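Local coordinates for protein nucleoporin nup120 (Schizosaccharomyces pombe, PDB 4GQ2) that serves as a structural component of the nuclear pore complex, whose nucleoporins can also act as docking partners for transport factors, at residues A[24-29]-A[104-109]; A[139-144]-A[157-162]. All coordinates share one frame; numbering follows the deposited sequence.

Contact 1: residues A[24-29]-A[104-109]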
loop_
_atom_site.group_PDB
_atom_site.type_symbol
_atom_site.label_atom_id
_atom_site.label_comp_id
_atom_site.label_asym_id
_atom_site.label_seq_id
_atom_site.Cartn_x
_atom_site.Cartn_y
_atom_site.Cartn_z
ATOM N N ALA A 24 16.938 2.063 -23.043
ATOM C CA ALA A 24 16.349 2.094 -24.373
ATOM C C ALA A 24 17.446 1.911 -25.416
ATOM O O ALA A 24 18.451 2.628 -25.403
ATOM C CB ALA A 24 15.618 3.403 -24.591
ATOM N N LEU A 25 17.261 0.935 -26.301
ATOM C CA LEU A 25 18.224 0.665 -27.361
ATOM C C LEU A 25 17.566 0.643 -28.735
ATOM O O LEU A 25 16.395 0.276 -28.865
ATOM C CB LEU A 25 18.908 -0.670 -27.124
ATOM C CG LEU A 25 19.637 -0.937 -25.813
ATOM C CD1 LEU A 25 20.318 -2.299 -25.896
ATOM C CD2 LEU A 25 20.652 0.161 -25.538
ATOM N N TRP A 26 18.330 1.045 -29.748
ATOM C CA TRP A 26 17.912 0.972 -31.151
ATOM C C TRP A 26 18.894 0.143 -31.912
ATOM O O TRP A 26 20.103 0.400 -31.861
ATOM C CB TRP A 26 17.854 2.361 -31.774
ATOM C CG TRP A 26 16.648 3.163 -31.364
ATOM C CD1 TRP A 26 15.490 3.394 -32.104
ATOM C CD2 TRP A 26 16.432 3.865 -30.091
ATOM N NE1 TRP A 26 14.602 4.171 -31.401
ATOM C CE2 TRP A 26 15.103 4.488 -30.186
ATOM C CE3 TRP A 26 17.176 4.035 -28.927
ATOM C CZ2 TRP A 26 14.569 5.243 -29.150
ATOM C CZ3 TRP A 26 16.627 4.803 -27.892
ATOM C CH2 TRP A 26 15.354 5.393 -28.002
ATOM N N VAL A 27 18.390 -0.866 -32.624
ATOM C CA VAL A 27 19.235 -1.685 -33.499
ATOM C C VAL A 27 19.735 -0.817 -34.664
ATOM O O VAL A 27 19.024 0.106 -35.089
ATOM C CB VAL A 27 18.507 -2.957 -34.006
ATOM C CG1 VAL A 27 18.080 -3.834 -32.837
ATOM C CG2 VAL A 27 17.306 -2.607 -34.873
ATOM N N PRO A 28 20.969 -1.072 -35.152
ATOM C CA PRO A 28 21.509 -0.302 -36.280
ATOM C C PRO A 28 20.567 -0.313 -37.487
ATOM O O PRO A 28 20.017 -1.366 -37.829
ATOM C CB PRO A 28 22.810 -1.038 -36.610
ATOM C CG PRO A 28 23.230 -1.631 -35.312
ATOM C CD PRO A 28 21.951 -2.051 -34.646
ATOM N N ALA A 29 20.374 0.852 -38.104
ATOM C CA ALA A 29 19.473 0.989 -39.252
ATOM C C ALA A 29 20.073 0.418 -40.545
ATOM O O ALA A 29 21.274 0.548 -40.796
ATOM C CB ALA A 29 19.072 2.445 -39.445
ATOM N N LYS A 104 14.494 -1.989 -23.207
ATOM C CA LYS A 104 13.551 -1.865 -24.306
ATOM C C LYS A 104 14.336 -1.653 -25.600
ATOM O O LYS A 104 15.084 -0.676 -25.733
ATOM C CB LYS A 104 12.576 -0.715 -24.058
ATOM C CG LYS A 104 11.689 -0.372 -25.246
ATOM C CD LYS A 104 10.720 0.757 -24.933
ATOM C CE LYS A 104 9.780 0.391 -23.795
ATOM N NZ LYS A 104 8.665 1.365 -23.673
ATOM N N ILE A 105 14.154 -2.586 -26.532
ATOM C CA ILE A 105 14.876 -2.604 -27.794
ATOM C C ILE A 105 13.911 -2.237 -28.906
ATOM O O ILE A 105 12.869 -2.866 -29.059
ATOM C CB ILE A 105 15.495 -3.996 -28.048
ATOM C CG1 ILE A 105 16.486 -4.328 -26.931
ATOM C CG2 ILE A 105 16.188 -4.046 -29.403
ATOM C CD1 ILE A 105 16.895 -5.780 -26.821
ATOM N N HIS A 106 14.256 -1.207 -29.671
ATOM C CA HIS A 106 13.423 -0.758 -30.786
ATOM C C HIS A 106 13.944 -1.303 -32.077
ATOM O O HIS A 106 15.163 -1.416 -32.271
ATOM C CB HIS A 106 13.376 0.762 -30.876
ATOM C CG HIS A 106 12.912 1.436 -29.614
ATOM N ND1 HIS A 106 11.636 1.833 -29.434
ATOM C CD2 HIS A 106 13.606 1.792 -28.459
ATOM C CE1 HIS A 106 11.517 2.412 -28.225
ATOM N NE2 HIS A 106 12.724 2.384 -27.627
ATOM N N PHE A 107 13.006 -1.636 -32.963
ATOM C CA PHE A 107 13.287 -2.221 -34.265
ATOM C C PHE A 107 12.647 -1.366 -35.352
ATOM O O PHE A 107 11.683 -0.649 -35.073
ATOM C CB PHE A 107 12.718 -3.639 -34.330
ATOM C CG PHE A 107 13.460 -4.630 -33.484
ATOM C CD1 PHE A 107 13.167 -4.772 -32.130
ATOM C CD2 PHE A 107 14.452 -5.433 -34.043
ATOM C CE1 PHE A 107 13.852 -5.691 -31.353
ATOM C CE2 PHE A 107 15.145 -6.353 -33.267
ATOM C CZ PHE A 107 14.843 -6.482 -31.921
ATOM N N PRO A 108 13.184 -1.431 -36.592
ATOM C CA PRO A 108 12.602 -0.691 -37.719
ATOM C C PRO A 108 11.351 -1.376 -38.253
ATOM O O PRO A 108 10.574 -0.763 -38.993
ATOM C CB PRO A 108 13.707 -0.726 -38.787
ATOM C CG PRO A 108 14.904 -1.349 -38.149
ATOM C CD PRO A 108 14.402 -2.156 -36.993
ATOM N N SER A 109 11.180 -2.643 -37.880
ATOM C CA SER A 109 10.009 -3.439 -38.239
ATOM C C SER A 109 9.640 -4.368 -37.082
ATOM O O SER A 109 10.510 -4.751 -36.297
ATOM C CB SER A 109 10.311 -4.254 -39.494
ATOM O OG SER A 109 9.429 -5.350 -39.622
#
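Leu-25 and Ile-105 pair near the C-terminal ends of parallel strands 21-26 and 101-106; the short segments' axes come within 4.6 Å, at 24° to each other. The bonding pattern establishes the parallel register: Leu-25 gives its N-H to Lys-104 O (2.8 Å) and takes the N-H of His-106 on its own O (2.7 Å). A longer bond from Val-27 N to His-106 O (3.3 Å), nearly straight, carries the pairing just past the strand ends.

On the face bearing Trp-26 and His-106, the imidazole lies against one face of the six-membered ring of the indole as an offset stack, centroids 4.3 Å apart and planes only 12° from parallel. His-106 CB sits over the same side of the five-membered ring in a CH-pi contact, so the residue covers one side of the indole along its length. Both side chains set CG anti to the carbonyl carbon (chi1 -56° for His-106), which sends the two rings the same way. An alanine in place of His-106 would keep the CB contact but would probably deprive the six-membered ring of its stacking partner and let the indole turn more freely.

Beyond the strands, Val-27 uses its two methyls separately: CG1 rests over the face of the Phe-107 ring, also 3.9 Å from Ile-105 CG2, while CG2 meets Pro-108 CD at 3.6 Å. Strand 101-106 also pairs with strand 83-88; strand 21-26, from near the N terminus, is added in parallel at the edge of otherwise antiparallel strands, making a mixed sheet consistent with a beta-propeller blade.

Contact 2: residues A[139-144]-A[157-162]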
loop_
_atom_site.group_PDB
_atom_site.type_symbol
_atom_site.label_atom_id
_atom_site.label_comp_id
_atom_site.label_asym_id
_atom_site.label_seq_id
_atom_site.Cartn_x
_atom_site.Cartn_y
_atom_site.Cartn_z
ATOM N N TYR A 139 18.548 -10.408 -36.388
ATOM C CA TYR A 139 19.357 -9.646 -35.458
ATOM C C TYR A 139 19.989 -10.546 -34.426
ATOM O O TYR A 139 19.344 -11.450 -33.903
ATOM C CB TYR A 139 18.530 -8.574 -34.778
ATOM C CG TYR A 139 17.979 -7.526 -35.714
ATOM C CD1 TYR A 139 18.735 -6.399 -36.053
ATOM C CD2 TYR A 139 16.693 -7.645 -36.244
ATOM C CE1 TYR A 139 18.226 -5.425 -36.904
ATOM C CE2 TYR A 139 16.173 -6.672 -37.088
ATOM C CZ TYR A 139 16.940 -5.565 -37.415
ATOM O OH TYR A 139 16.421 -4.603 -38.256
ATOM N N TYR A 140 21.261 -10.288 -34.144
ATOM C CA TYR A 140 22.025 -11.087 -33.199
ATOM C C TYR A 140 22.459 -10.181 -32.049
ATOM O O TYR A 140 23.446 -9.438 -32.164
ATOM C CB TYR A 140 23.225 -11.722 -33.912
ATOM C CG TYR A 140 24.076 -12.624 -33.052
ATOM C CD1 TYR A 140 23.742 -13.962 -32.862
ATOM C CD2 TYR A 140 25.227 -12.146 -32.443
ATOM C CE1 TYR A 140 24.531 -14.795 -32.085
ATOM C CE2 TYR A 140 26.022 -12.968 -31.660
ATOM C CZ TYR A 140 25.674 -14.285 -31.482
ATOM O OH TYR A 140 26.481 -15.083 -30.696
ATOM N N ILE A 141 21.701 -10.243 -30.952
ATOM C CA ILE A 141 21.852 -9.310 -29.831
ATOM C C ILE A 141 22.533 -9.947 -28.624
ATOM O O ILE A 141 22.059 -10.956 -28.091
ATOM C CB ILE A 141 20.492 -8.709 -29.404
ATOM C CG1 ILE A 141 19.847 -7.945 -30.563
ATOM C CG2 ILE A 141 20.661 -7.777 -28.209
ATOM C CD1 ILE A 141 18.349 -7.764 -30.414
ATOM N N ARG A 142 23.647 -9.352 -28.204
ATOM C CA ARG A 142 24.367 -9.799 -27.012
ATOM C C ARG A 142 23.924 -9.012 -25.781
ATOM O O ARG A 142 23.998 -7.785 -25.762
ATOM C CB ARG A 142 25.877 -9.655 -27.194
ATOM C CG ARG A 142 26.563 -10.806 -27.913
ATOM C CD ARG A 142 28.058 -10.755 -27.628
ATOM N NE ARG A 142 28.883 -11.407 -28.646
ATOM C CZ ARG A 142 29.229 -10.857 -29.809
ATOM N NH1 ARG A 142 28.805 -9.641 -30.139
ATOM N NH2 ARG A 142 29.994 -11.531 -30.652
ATOM N N LEU A 143 23.463 -9.727 -24.759
ATOM C CA LEU A 143 22.975 -9.096 -23.539
ATOM C C LEU A 143 24.086 -8.925 -22.526
ATOM O O LEU A 143 24.831 -9.864 -22.239
ATOM C CB LEU A 143 21.861 -9.929 -22.903
ATOM C CG LEU A 143 20.495 -9.999 -23.587
ATOM C CD1 LEU A 143 19.637 -11.057 -22.909
ATOM C CD2 LEU A 143 19.803 -8.643 -23.574
ATOM N N SER A 144 24.188 -7.723 -21.982
ATOM C CA SER A 144 25.040 -7.491 -20.829
ATOM C C SER A 144 24.180 -7.461 -19.563
ATOM O O SER A 144 23.135 -6.790 -19.521
ATOM C CB SER A 144 25.816 -6.187 -20.995
ATOM O OG SER A 144 26.621 -5.932 -19.860
ATOM N N ASP A 157 30.282 -1.840 -28.719
ATOM C CA ASP A 157 29.996 -1.553 -30.129
ATOM C C ASP A 157 29.328 -2.725 -30.845
ATOM O O ASP A 157 28.494 -2.530 -31.729
ATOM C CB ASP A 157 31.280 -1.160 -30.870
ATOM C CG ASP A 157 31.881 0.140 -30.361
ATOM O OD1 ASP A 157 31.132 0.995 -29.838
ATOM O OD2 ASP A 157 33.110 0.310 -30.493
ATOM N N ASP A 158 29.694 -3.936 -30.434
ATOM C CA ASP A 158 29.256 -5.171 -31.083
ATOM C C ASP A 158 27.991 -5.799 -30.471
ATOM O O ASP A 158 27.733 -6.991 -30.674
ATOM C CB ASP A 158 30.407 -6.191 -31.066
ATOM C CG ASP A 158 30.980 -6.420 -29.663
ATOM O OD1 ASP A 158 31.016 -5.465 -28.853
ATOM O OD2 ASP A 158 31.412 -7.558 -29.374
ATOM N N TRP A 159 27.201 -5.004 -29.744
ATOM C CA TRP A 159 26.038 -5.539 -29.015
ATOM C C TRP A 159 24.965 -6.048 -29.933
ATOM O O TRP A 159 24.305 -7.038 -29.622
ATOM C CB TRP A 159 25.469 -4.522 -28.029
ATOM C CG TRP A 159 24.633 -3.425 -28.647
ATOM C CD1 TRP A 159 25.056 -2.167 -29.066
ATOM C CD2 TRP A 159 23.188 -3.448 -28.919
ATOM N NE1 TRP A 159 24.008 -1.435 -29.563
ATOM C CE2 TRP A 159 22.861 -2.142 -29.508
ATOM C CE3 TRP A 159 22.169 -4.384 -28.742
ATOM C CZ2 TRP A 159 21.571 -1.813 -29.895
ATOM C CZ3 TRP A 159 20.872 -4.039 -29.140
ATOM C CH2 TRP A 159 20.583 -2.785 -29.703
ATOM N N CYS A 160 24.791 -5.374 -31.069
ATOM C CA CYS A 160 23.862 -5.812 -32.098
ATOM C C CYS A 160 24.510 -5.984 -33.473
ATOM O O CYS A 160 25.049 -5.038 -34.034
ATOM C CB CYS A 160 22.684 -4.856 -32.210
ATOM S SG CYS A 160 21.360 -5.541 -33.221
ATOM N N LEU A 161 24.435 -7.206 -33.995
ATOM C CA LEU A 161 24.868 -7.539 -35.350
ATOM C C LEU A 161 23.633 -7.810 -36.209
ATOM O O LEU A 161 22.702 -8.496 -35.771
ATOM C CB LEU A 161 25.769 -8.780 -35.320
ATOM C CG LEU A 161 27.296 -8.672 -35.153
ATOM C CD1 LEU A 161 27.744 -7.529 -34.255
ATOM C CD2 LEU A 161 27.876 -9.992 -34.658
ATOM N N CYS A 162 23.627 -7.270 -37.425
ATOM C CA CYS A 162 22.506 -7.453 -38.350
ATOM C C CYS A 162 22.866 -8.324 -39.541
ATOM O O CYS A 162 23.910 -8.138 -40.173
ATOM C CB CYS A 162 21.993 -6.106 -38.852
ATOM S SG CYS A 162 21.753 -4.931 -37.516
#
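The third strand and the edge strand beside it in a four-stranded antiparallel sheet, a blade of the beta-propeller domain, meet where Tyr-140 faces Leu-161. Their backbones exchange two hydrogen bonds, Tyr-140 N to Leu-161 O (2.8 Å) and Leu-161 N to Tyr-140 O (3.1 Å), which identify a hydrogen-bonded antiparallel pair; the strand axes run at 169°. Arg-142 N extends the pairing to Trp-159 O.

Beside Tyr-140, Leu-161 lies alongside and brings its CD2 to the ring's CD2. With CG anti to the backbone N (chi1 -178°), the phenol extends to Thr-181, whose O receives a hydrogen bond from OH.

The other face carries both cysteines against Tyr-139: Cys-162 SG is 3.6 Å from CE1 of Tyr-139, and Cys-160 SG also approaches the ring obliquely. Cys-160 SG reaches Ile-141 CG1 as well (3.9 Å), while Ile-141 CG2 touches the indole edge of Trp-159 at CE3 (3.8 Å).

At the loop end, Arg-142 NH1 stands 3.4 Å from Asp-158 OD2. Because that oxygen sits over the guanidinium face, with no N-H aimed at it, this salt bridge is purely electrostatic. Such pairing of the last two strands, 138-143 and 160-163, is characteristic of a four-stranded propeller blade.

Contact 1 precedes contact 2 along the chain, and their centres are about 11 Å apart. They belong to different sheets: 24-29 and 104-109 cover the ends of strands 21-26 and 101-106 of a mixed sheet and the residues that follow, whereas 139-144 and 157-162 lie in the next antiparallel sheet, 115-121 to 160-163. The sheets meet through side chains. Phe-107 packs edge-to-face with Tyr-139, whose CE1 is also 3.6 Å from Val-27 CG2, and Trp-159 CZ2 lies 3.3 Å from Trp-26 O. Each contact joins strands within one sheet, while Tyr-139 and Trp-159 provide packing between sheets, consistent with successive blades of a beta-propeller.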